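Local coordinates for protein bacteriohemerythrin (Methylococcus capsulatus, PDB 4XPX) that binds oxygen reversibly at a site of two iron atoms and may store it or deliver it to oxygen-requiring enzymes, at residues 17-31 against 46-60. Sequence-based numbering, arbitrary orientation.
With FE2 (Fe (II) ion), chain C.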
ATOM      1  N   ALA A  17      -4.860   2.741  11.107  1.00  9.00           N
ATOM      2  CA  ALA A  17      -4.717   1.954   9.933  1.00  8.95           C
ATOM      3  C   ALA A  17      -5.698   2.340   8.896  1.00  8.23           C
ATOM      4  O   ALA A  17      -5.376   2.477   7.691  1.00  8.71           O
ATOM      5  CB  ALA A  17      -4.862   0.480  10.260  1.00 10.43           C
ATOM      6  N   ASP A  18      -6.946   2.553   9.265  1.00  8.56           N
ATOM      7  CA  ASP A  18      -7.931   3.032   8.321  1.00  9.18           C
ATOM      8  C   ASP A  18      -7.512   4.359   7.699  1.00  8.02           C
ATOM      9  O   ASP A  18      -7.671   4.567   6.485  1.00  8.43           O
ATOM     10  CB  ASP A  18      -9.284   3.205   8.971  1.00  9.56           C
ATOM     11  CG  ASP A  18      -9.943   1.863   9.378  1.00  9.56           C
ATOM     12  OD1 ASP A  18      -9.629   0.801   8.907  1.00 10.28           O
ATOM     13  OD2 ASP A  18     -10.905   2.021  10.224  1.00 15.10           O
ATOM     14  N   ASP A  19      -6.977   5.276   8.514  1.00  8.47           N
ATOM     15  CA  ASP A  19      -6.550   6.563   7.989  1.00  8.26           C
ATOM     16  C   ASP A  19      -5.404   6.432   7.017  1.00  7.81           C
ATOM     17  O   ASP A  19      -5.396   7.084   5.931  1.00  7.85           O
ATOM     18  CB  ASP A  19      -6.128   7.467   9.141  1.00  9.21           C
ATOM     19  CG  ASP A  19      -7.300   7.973   9.941  1.00 13.08           C
ATOM     20  OD1 ASP A  19      -8.456   7.902   9.487  1.00 16.75           O
ATOM     21  OD2 ASP A  19      -7.015   8.375  11.115  1.00 16.07           O
ATOM     22  N   GLN A  20      -4.431   5.592   7.353  1.00  8.05           N
ATOM     23  CA  GLN A  20      -3.305   5.384   6.427  1.00  7.59           C
ATOM     24  C   GLN A  20      -3.771   4.707   5.158  1.00  7.00           C
ATOM     25  O   GLN A  20      -3.295   5.045   4.058  1.00  7.46           O
ATOM     26  CB  GLN A  20      -2.162   4.569   7.128  1.00  7.71           C
ATOM     27  CG  GLN A  20      -1.513   5.369   8.246  1.00  9.33           C
ATOM     28  CD  GLN A  20      -0.423   4.597   8.948  1.00  7.91           C
ATOM     29  OE1 GLN A  20      -0.371   3.413   8.987  1.00  9.18           O
ATOM     30  NE2 GLN A  20       0.577   5.345   9.420  1.00 12.19           N
ATOM     31  N   HIS A  21      -4.708   3.758   5.270  1.00  6.83           N
ATOM     32  CA  HIS A  21      -5.260   3.142   4.036  1.00  7.35           C
ATOM     33  C   HIS A  21      -5.910   4.165   3.152  1.00  7.07           C
ATOM     34  O   HIS A  21      -5.768   4.159   1.920  1.00  7.26           O
ATOM     35  CB  HIS A  21      -6.231   2.031   4.383  1.00  7.34           C
ATOM     36  CG  HIS A  21      -5.571   0.853   5.027  1.00  7.08           C
ATOM     37  ND1 HIS A  21      -6.243  -0.038   5.842  1.00  7.47           N
ATOM     38  CD2 HIS A  21      -4.273   0.393   4.961  1.00  7.25           C
ATOM     39  CE1 HIS A  21      -5.372  -0.994   6.203  1.00  7.33           C
ATOM     40  NE2 HIS A  21      -4.161  -0.764   5.715  1.00  7.10           N
ATOM     41  N   LYS A  22      -6.700   5.086   3.762  1.00  6.97           N
ATOM     42  CA  LYS A  22      -7.373   6.121   2.943  1.00  7.35           C
ATOM     43  C   LYS A  22      -6.341   6.983   2.250  1.00  7.86           C
ATOM     44  O   LYS A  22      -6.536   7.341   1.032  1.00  7.59           O
ATOM     45  CB  LYS A  22      -8.309   6.944   3.806  1.00  8.67           C
ATOM     46  CG  LYS A  22      -9.511   6.202   4.300  1.00  9.79           C
ATOM     47  CD  LYS A  22     -10.254   7.011   5.325  1.00 12.83           C
ATOM     48  CE  LYS A  22     -11.180   6.189   6.043  1.00 13.38           C
ATOM     49  NZ  LYS A  22     -12.103   6.927   6.936  1.00 13.66           N
ATOM     50  N   THR A  23      -5.221   7.343   2.922  1.00  7.37           N
ATOM     51  CA  THR A  23      -4.180   8.088   2.232  1.00  7.13           C
ATOM     52  C   THR A  23      -3.568   7.289   1.105  1.00  6.50           C
ATOM     53  O   THR A  23      -3.357   7.840  -0.009  1.00  7.26           O
ATOM     54  CB  THR A  23      -3.081   8.487   3.238  1.00  7.29           C
ATOM     55  OG1 THR A  23      -3.606   9.415   4.192  1.00  8.29           O
ATOM     56  CG2 THR A  23      -1.867   9.091   2.551  1.00  8.04           C
ATOM     57  N   ILE A  24      -3.273   6.006   1.311  1.00  6.49           N
ATOM     58  CA  ILE A  24      -2.743   5.172   0.247  1.00  6.40           C
ATOM     59  C   ILE A  24      -3.676   5.209  -0.959  1.00  6.41           C
ATOM     60  O   ILE A  24      -3.216   5.342  -2.108  1.00  6.94           O
ATOM     61  CB  ILE A  24      -2.461   3.766   0.750  1.00  6.45           C
ATOM     62  CG1 ILE A  24      -1.297   3.743   1.728  1.00  7.39           C
ATOM     63  CG2 ILE A  24      -2.196   2.832  -0.410  1.00  7.45           C
ATOM     64  CD1 ILE A  24      -1.146   2.486   2.540  1.00  8.36           C
ATOM     65  N   PHE A  25      -4.942   5.016  -0.719  1.00  6.60           N
ATOM     66  CA  PHE A  25      -5.903   4.970  -1.848  1.00  7.04           C
ATOM     67  C   PHE A  25      -5.842   6.294  -2.611  1.00  6.71           C
ATOM     68  O   PHE A  25      -5.862   6.316  -3.857  1.00  7.56           O
ATOM     69  CB  PHE A  25      -7.333   4.717  -1.395  1.00  7.58           C
ATOM     70  CG  PHE A  25      -7.684   3.303  -0.996  1.00  7.19           C
ATOM     71  CD1 PHE A  25      -6.772   2.398  -0.412  1.00  7.51           C
ATOM     72  CD2 PHE A  25      -8.956   2.854  -1.223  1.00  8.52           C
ATOM     73  CE1 PHE A  25      -7.204   1.138  -0.027  1.00  8.44           C
ATOM     74  CE2 PHE A  25      -9.367   1.567  -0.875  1.00  9.57           C
ATOM     75  CZ  PHE A  25      -8.506   0.711  -0.237  1.00  8.70           C
ATOM     76  N   ASP A  26      -5.801   7.413  -1.896  1.00  7.11           N
ATOM     77  CA  ASP A  26      -5.734   8.726  -2.576  1.00  8.14           C
ATOM     78  C   ASP A  26      -4.462   8.840  -3.380  1.00  7.48           C
ATOM     79  O   ASP A  26      -4.459   9.400  -4.520  1.00  8.48           O
ATOM     80  CB  ASP A  26      -5.841   9.827  -1.542  1.00  8.30           C
ATOM     81  CG  ASP A  26      -7.211  10.082  -1.011  1.00 12.52           C
ATOM     82  OD1 ASP A  26      -8.235   9.602  -1.581  1.00 15.97           O
ATOM     83  OD2 ASP A  26      -7.370  10.837   0.061  1.00 15.51           O
ATOM     84  N   MET A  27      -3.340   8.377  -2.838  1.00  7.32           N
ATOM     85  CA  MET A  27      -2.064   8.512  -3.541  1.00  7.65           C
ATOM     86  C   MET A  27      -2.003   7.566  -4.736  1.00  7.43           C
ATOM     87  O   MET A  27      -1.400   7.943  -5.792  1.00  7.98           O
ATOM     88  CB  MET A  27      -0.905   8.259  -2.538  1.00  7.34           C
ATOM     89  CG  MET A  27      -0.852   9.308  -1.455  1.00  7.64           C
ATOM     90  SD  MET A  27       0.559   9.096  -0.340  1.00  8.41           S
ATOM     91  CE  MET A  27       1.875   9.881  -1.323  1.00 10.34           C
ATOM     92  N   VAL A  28      -2.562   6.355  -4.640  1.00  7.09           N
ATOM     93  CA  VAL A  28      -2.708   5.459  -5.806  1.00  7.51           C
ATOM     94  C   VAL A  28      -3.557   6.147  -6.855  1.00  7.15           C
ATOM     95  O   VAL A  28      -3.238   6.081  -8.069  1.00  7.85           O
ATOM     96  CB  VAL A  28      -3.294   4.125  -5.407  1.00  7.77           C
ATOM     97  CG1 VAL A  28      -3.657   3.293  -6.619  1.00  9.05           C
ATOM     98  CG2 VAL A  28      -2.339   3.327  -4.512  1.00  8.43           C
ATOM     99  N   ASN A  29      -4.652   6.755  -6.454  1.00  7.57           N
ATOM    100  CA  ASN A  29      -5.533   7.386  -7.439  1.00  8.02           C
ATOM    101  C   ASN A  29      -4.827   8.468  -8.192  1.00  7.96           C
ATOM    102  O   ASN A  29      -5.026   8.602  -9.429  1.00  8.56           O
ATOM    103  CB  ASN A  29      -6.772   7.950  -6.716  1.00  8.16           C
ATOM    104  CG  ASN A  29      -7.738   6.845  -6.332  1.00  8.81           C
ATOM    105  OD1 ASN A  29      -7.629   5.725  -6.806  1.00  9.55           O
ATOM    106  ND2 ASN A  29      -8.701   7.143  -5.461  1.00  9.98           N
ATOM    107  N   LYS A  30      -4.014   9.276  -7.513  1.00  8.18           N
ATOM    108  CA  LYS A  30      -3.239  10.298  -8.188  1.00  8.77           C
ATOM    109  C   LYS A  30      -2.275   9.671  -9.145  1.00  8.46           C
ATOM    110  O   LYS A  30      -2.153  10.160 -10.327  1.00  9.31           O
ATOM    111  CB  LYS A  30      -2.526  11.195  -7.215  1.00  9.91           C
ATOM    112  CG  LYS A  30      -3.375  12.128  -6.455  1.00 11.97           C
ATOM    113  CD  LYS A  30      -2.580  12.910  -5.455  1.00 16.11           C
ATOM    114  CE  LYS A  30      -3.378  13.930  -4.599  1.00 19.97           C
ATOM    115  NZ  LYS A  30      -4.356  14.656  -5.429  1.00 27.16           N
ATOM    116  N   LEU A  31      -1.561   8.661  -8.741  1.00  8.33           N
ATOM    117  CA  LEU A  31      -0.614   8.016  -9.637  1.00  8.46           C
ATOM    118  C   LEU A  31      -1.323   7.414 -10.822  1.00  8.12           C
ATOM    119  O   LEU A  31      -0.801   7.513 -11.988  1.00  8.93           O
ATOM    120  CB  LEU A  31       0.151   6.911  -8.889  1.00  8.52           C
ATOM    121  CG  LEU A  31       1.257   6.212  -9.719  1.00  8.91           C
ATOM    122  CD1 LEU A  31       2.291   7.133 -10.287  1.00 10.53           C
ATOM    123  CD2 LEU A  31       1.912   5.124  -8.861  1.00 10.16           C
ATOM    124  N   GLN A  46       5.236  10.983  -8.040  1.00  8.34           N
ATOM    125  CA  GLN A  46       4.091  10.420  -7.378  1.00  8.65           C
ATOM    126  C   GLN A  46       4.372   8.954  -7.000  1.00  8.20           C
ATOM    127  O   GLN A  46       3.962   8.507  -5.881  1.00  8.77           O
ATOM    128  CB  GLN A  46       2.836  10.553  -8.220  1.00  8.53           C
ATOM    129  CG  GLN A  46       1.563  10.128  -7.469  1.00  9.97           C
ATOM    130  CD  GLN A  46       1.263  11.006  -6.286  1.00  9.58           C
ATOM    131  OE1 GLN A  46       1.617  12.218  -6.290  1.00 13.97           O
ATOM    132  NE2 GLN A  46       0.561  10.482  -5.288  1.00 10.79           N
ATOM    133  N   LEU A  47       5.087   8.214  -7.860  1.00  7.97           N
ATOM    134  CA  LEU A  47       5.469   6.861  -7.543  1.00  8.32           C
ATOM    135  C   LEU A  47       6.304   6.840  -6.243  1.00  7.92           C
ATOM    136  O   LEU A  47       6.066   6.025  -5.320  1.00  8.18           O
ATOM    137  CB  LEU A  47       6.321   6.300  -8.694  1.00  8.81           C
ATOM    138  CG  LEU A  47       6.912   4.916  -8.482  1.00  9.98           C
ATOM    139  CD1 LEU A  47       5.851   3.869  -8.465  1.00 13.15           C
ATOM    140  CD2 LEU A  47       8.028   4.641  -9.512  1.00 11.85           C
ATOM    141  N   ASP A  48       7.307   7.693  -6.218  1.00  8.27           N
ATOM    142  CA  ASP A  48       8.197   7.696  -5.045  1.00  8.74           C
ATOM    143  C   ASP A  48       7.444   8.100  -3.776  1.00  7.61           C
ATOM    144  O   ASP A  48       7.661   7.510  -2.723  1.00  8.12           O
ATOM    145  CB  ASP A  48       9.375   8.595  -5.280  1.00  9.23           C
ATOM    146  CG  ASP A  48      10.364   8.078  -6.326  1.00 10.73           C
ATOM    147  OD1 ASP A  48      10.333   6.927  -6.725  1.00 12.31           O
ATOM    148  OD2 ASP A  48      11.232   8.933  -6.781  1.00 13.81           O
ATOM    149  N   ALA A  49       6.582   9.077  -3.863  1.00  8.25           N
ATOM    150  CA  ALA A  49       5.795   9.504  -2.696  1.00  8.21           C
ATOM    151  C   ALA A  49       4.919   8.374  -2.185  1.00  7.30           C
ATOM    152  O   ALA A  49       4.806   8.140  -0.981  1.00  7.84           O
ATOM    153  CB  ALA A  49       4.965  10.753  -3.038  1.00  9.37           C
ATOM    154  N   LEU A  50       4.239   7.693  -3.105  1.00  7.79           N
ATOM    155  CA  LEU A  50       3.360   6.579  -2.744  1.00  7.64           C
ATOM    156  C   LEU A  50       4.169   5.481  -2.045  1.00  7.23           C
ATOM    157  O   LEU A  50       3.752   4.967  -0.980  1.00  7.65           O
ATOM    158  CB  LEU A  50       2.711   6.009  -3.999  1.00  7.77           C
ATOM    159  CG  LEU A  50       1.967   4.673  -3.773  1.00  7.58           C
ATOM    160  CD1 LEU A  50       0.791   4.796  -2.871  1.00  8.34           C
ATOM    161  CD2 LEU A  50       1.541   4.131  -5.165  1.00  9.71           C
ATOM    162  N   ILE A  51       5.279   5.065  -2.634  1.00  7.60           N
ATOM    163  CA  ILE A  51       6.019   3.941  -2.072  1.00  7.68           C
ATOM    164  C   ILE A  51       6.563   4.321  -0.717  1.00  8.00           C
ATOM    165  O   ILE A  51       6.553   3.513   0.233  1.00  7.95           O
ATOM    166  CB  ILE A  51       7.113   3.491  -3.049  1.00  7.95           C
ATOM    167  CG1 ILE A  51       6.457   2.790  -4.254  1.00  9.16           C
ATOM    168  CG2 ILE A  51       8.099   2.569  -2.356  1.00  9.92           C
ATOM    169  CD1 ILE A  51       7.321   2.507  -5.395  1.00 10.45           C
ATOM    170  N   ASP A  52       7.091   5.550  -0.531  1.00  7.98           N
ATOM    171  CA  ASP A  52       7.553   5.955   0.778  1.00  8.26           C
ATOM    172  C   ASP A  52       6.461   5.836   1.818  1.00  7.73           C
ATOM    173  O   ASP A  52       6.684   5.351   2.953  1.00  8.41           O
ATOM    174  CB  ASP A  52       8.093   7.401   0.715  1.00  9.20           C
ATOM    175  CG  ASP A  52       8.852   7.774   1.928  1.00 11.25           C
ATOM    176  OD1 ASP A  52       9.984   7.259   2.072  1.00 14.75           O
ATOM    177  OD2 ASP A  52       8.331   8.494   2.839  1.00 15.88           O
ATOM    178  N   TYR A  53       5.257   6.272   1.453  1.00  7.32           N
ATOM    179  CA  TYR A  53       4.146   6.242   2.390  1.00  7.60           C
ATOM    180  C   TYR A  53       3.741   4.827   2.705  1.00  6.82           C
ATOM    181  O   TYR A  53       3.454   4.494   3.901  1.00  7.62           O
ATOM    182  CB  TYR A  53       2.962   7.073   1.838  1.00  7.34           C
ATOM    183  CG  TYR A  53       1.945   7.254   2.899  1.00  7.23           C
ATOM    184  CD1 TYR A  53       2.068   8.254   3.806  1.00  8.84           C
ATOM    185  CD2 TYR A  53       0.857   6.408   3.019  1.00  8.12           C
ATOM    186  CE1 TYR A  53       1.153   8.423   4.856  1.00  9.95           C
ATOM    187  CE2 TYR A  53      -0.055   6.543   4.046  1.00  8.35           C
ATOM    188  CZ  TYR A  53       0.069   7.523   4.932  1.00  8.20           C
ATOM    189  OH  TYR A  53      -0.852   7.647   5.934  1.00  9.92           O
ATOM    190  N   VAL A  54       3.645   3.955   1.697  1.00  7.14           N
ATOM    191  CA  VAL A  54       3.303   2.560   1.913  1.00  7.02           C
ATOM    192  C   VAL A  54       4.304   1.912   2.885  1.00  7.49           C
ATOM    193  O   VAL A  54       3.905   1.182   3.836  1.00  7.84           O
ATOM    194  CB  VAL A  54       3.216   1.810   0.613  1.00  7.88           C
ATOM    195  CG1 VAL A  54       3.089   0.290   0.840  1.00  8.96           C
ATOM    196  CG2 VAL A  54       1.989   2.298  -0.181  1.00  8.67           C
ATOM    197  N   VAL A  55       5.586   2.129   2.689  1.00  7.77           N
ATOM    198  CA  VAL A  55       6.586   1.545   3.597  1.00  8.80           C
ATOM    199  C   VAL A  55       6.373   2.050   5.000  1.00  8.65           C
ATOM    200  O   VAL A  55       6.492   1.238   5.966  1.00  9.55           O
ATOM    201  CB  VAL A  55       7.972   1.805   3.040  1.00 10.24           C
ATOM    202  CG1 VAL A  55       9.074   1.558   4.106  1.00 15.16           C
ATOM    203  CG2 VAL A  55       8.254   1.086   1.792  1.00 12.35           C
ATOM    204  N   MET A  56       6.073   3.306   5.171  1.00  8.50           N
ATOM    205  CA  MET A  56       5.818   3.840   6.484  1.00 10.03           C
ATOM    206  C   MET A  56       4.580   3.226   7.106  1.00  7.50           C
ATOM    207  O   MET A  56       4.573   2.869   8.327  1.00  8.99           O
ATOM    208  CB  MET A  56       5.688   5.358   6.385  1.00 10.12           C
ATOM    209  CG  MET A  56       5.514   6.046   7.700  1.00 15.35           C
ATOM    210  SD  MET A  56       3.814   5.969   8.278  1.00 14.79           S
ATOM    211  CE  MET A  56       2.901   6.803   7.010  1.00 18.23           C
ATOM    212  N   HIS A  57       3.521   3.022   6.321  1.00  7.32           N
ATOM    213  CA  HIS A  57       2.321   2.371   6.785  1.00  7.25           C
ATOM    214  C   HIS A  57       2.652   0.950   7.282  1.00  7.00           C
ATOM    215  O   HIS A  57       2.162   0.503   8.362  1.00  7.44           O
ATOM    216  CB  HIS A  57       1.308   2.330   5.654  1.00  7.24           C
ATOM    217  CG  HIS A  57       0.148   1.406   5.946  1.00  7.42           C
ATOM    218  ND1 HIS A  57      -0.678   1.549   7.036  1.00  7.50           N
ATOM    219  CD2 HIS A  57      -0.271   0.277   5.320  1.00  7.11           C
ATOM    220  CE1 HIS A  57      -1.560   0.534   7.037  1.00  7.65           C
ATOM    221  NE2 HIS A  57      -1.330  -0.258   6.010  1.00  7.85           N
ATOM    222  N   PHE A  58       3.399   0.206   6.499  1.00  7.65           N
ATOM    223  CA  PHE A  58       3.764  -1.153   6.905  1.00  7.52           C
ATOM    224  C   PHE A  58       4.502  -1.120   8.209  1.00  8.21           C
ATOM    225  O   PHE A  58       4.256  -1.987   9.099  1.00  8.65           O
ATOM    226  CB  PHE A  58       4.602  -1.829   5.824  1.00  8.19           C
ATOM    227  CG  PHE A  58       3.825  -2.157   4.538  1.00  7.91           C
ATOM    228  CD1 PHE A  58       4.576  -2.572   3.441  1.00  8.78           C
ATOM    229  CD2 PHE A  58       2.459  -2.122   4.455  1.00  8.28           C
ATOM    230  CE1 PHE A  58       3.946  -2.943   2.263  1.00  9.18           C
ATOM    231  CE2 PHE A  58       1.885  -2.494   3.253  1.00  8.91           C
ATOM    232  CZ  PHE A  58       2.586  -2.924   2.190  1.00  9.14           C
ATOM    233  N   LYS A  59       5.431  -0.217   8.389  1.00  8.59           N
ATOM    234  CA  LYS A  59       6.182  -0.093   9.649  1.00  9.92           C
ATOM    235  C   LYS A  59       5.234   0.210  10.770  1.00  9.59           C
ATOM    236  O   LYS A  59       5.441  -0.282  11.913  1.00 10.05           O
ATOM    237  CB  LYS A  59       7.272   0.938   9.499  1.00 10.61           C
ATOM    238  CG  LYS A  59       8.422   0.539   8.672  1.00 15.88           C
ATOM    239  CD  LYS A  59       9.395   1.738   8.601  1.00 22.74           C
ATOM    240  CE  LYS A  59      10.575   1.440   7.722  1.00 28.06           C
ATOM    241  NZ  LYS A  59      11.253   2.794   7.756  1.00 29.62           N
ATOM    242  N   SER A  60       4.252   1.050  10.539  1.00  9.65           N
ATOM    243  CA  SER A  60       3.310   1.386  11.584  1.00  9.50           C
ATOM    244  C   SER A  60       2.513   0.188  12.032  1.00  8.25           C
ATOM    245  O   SER A  60       2.368  -0.079  13.267  1.00  9.39           O
ATOM    246  CB  SER A  60       2.349   2.454  11.093  1.00  9.99           C
ATOM    247  OG  SER A  60       2.962   3.678  10.686  1.00 11.97           O
TER
HETATM  248 FE   FE2 C 202      -2.500  -2.040   5.716  1.00  7.98          FE
HETATM  249  O   HOH W   1      -1.023  -3.172   5.029  1.00 10.45           O
HETATM  250  O   HOH W   2      -2.394  -1.876   3.209  1.00  4.72           O
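His57 meets Gln20 and His21 where helices 15-34 and 40-67 share an iron ion. NE2 of His21 and NE2 of His57 each bind the metal at 2.1 Å, their ring planes steeply inclined, and two waters, one of them farther off, with Glu61 and Asp121 complete its shell. At the other ring nitrogen of His57, ND1 donates to Gln20 OE1 at 2.7 Å in a nearly straight bond (172°) that lies in the ring plane but is tilted from the carbonyl plane of the amide. Extended beyond CG, Gln20 also carries NE2 to Ser60 OG at 3.2 Å, so this second-shell amide is held through both its oxygen and its nitrogen and, with the iron bond, is likely to fix the rotation of the imidazole. With an alanine here, ND1 of the histidine would probably lose its acceptor and the ring be freer to turn about the iron bond. The segments run antiparallel, at 161°, as neighbours in the four-helix bundle of the hemerythrins, and interlock knobs-into-holes. The inward side is buried and closely interlocked: Ile24 CD1 rests 3.7 Å from His57 CD2, and Leu50 wedges its methyls among Ile24, Met27, Val28 and Leu31, its CD2 lying 3.8 Å from Leu31 CD2. The opposite flank is more open to solvent. There Thr23 CG2 sits over a face of Tyr53, 3.6 Å from the ring centroid, while Met27 SD approaches the same ring obliquely, a Met-aromatic contact. Farther along, Gln46, bent at chi2 (64°), curls NE2 back to Met27 O at 3.2 Å, an oxygen that also accepts from Leu31 N.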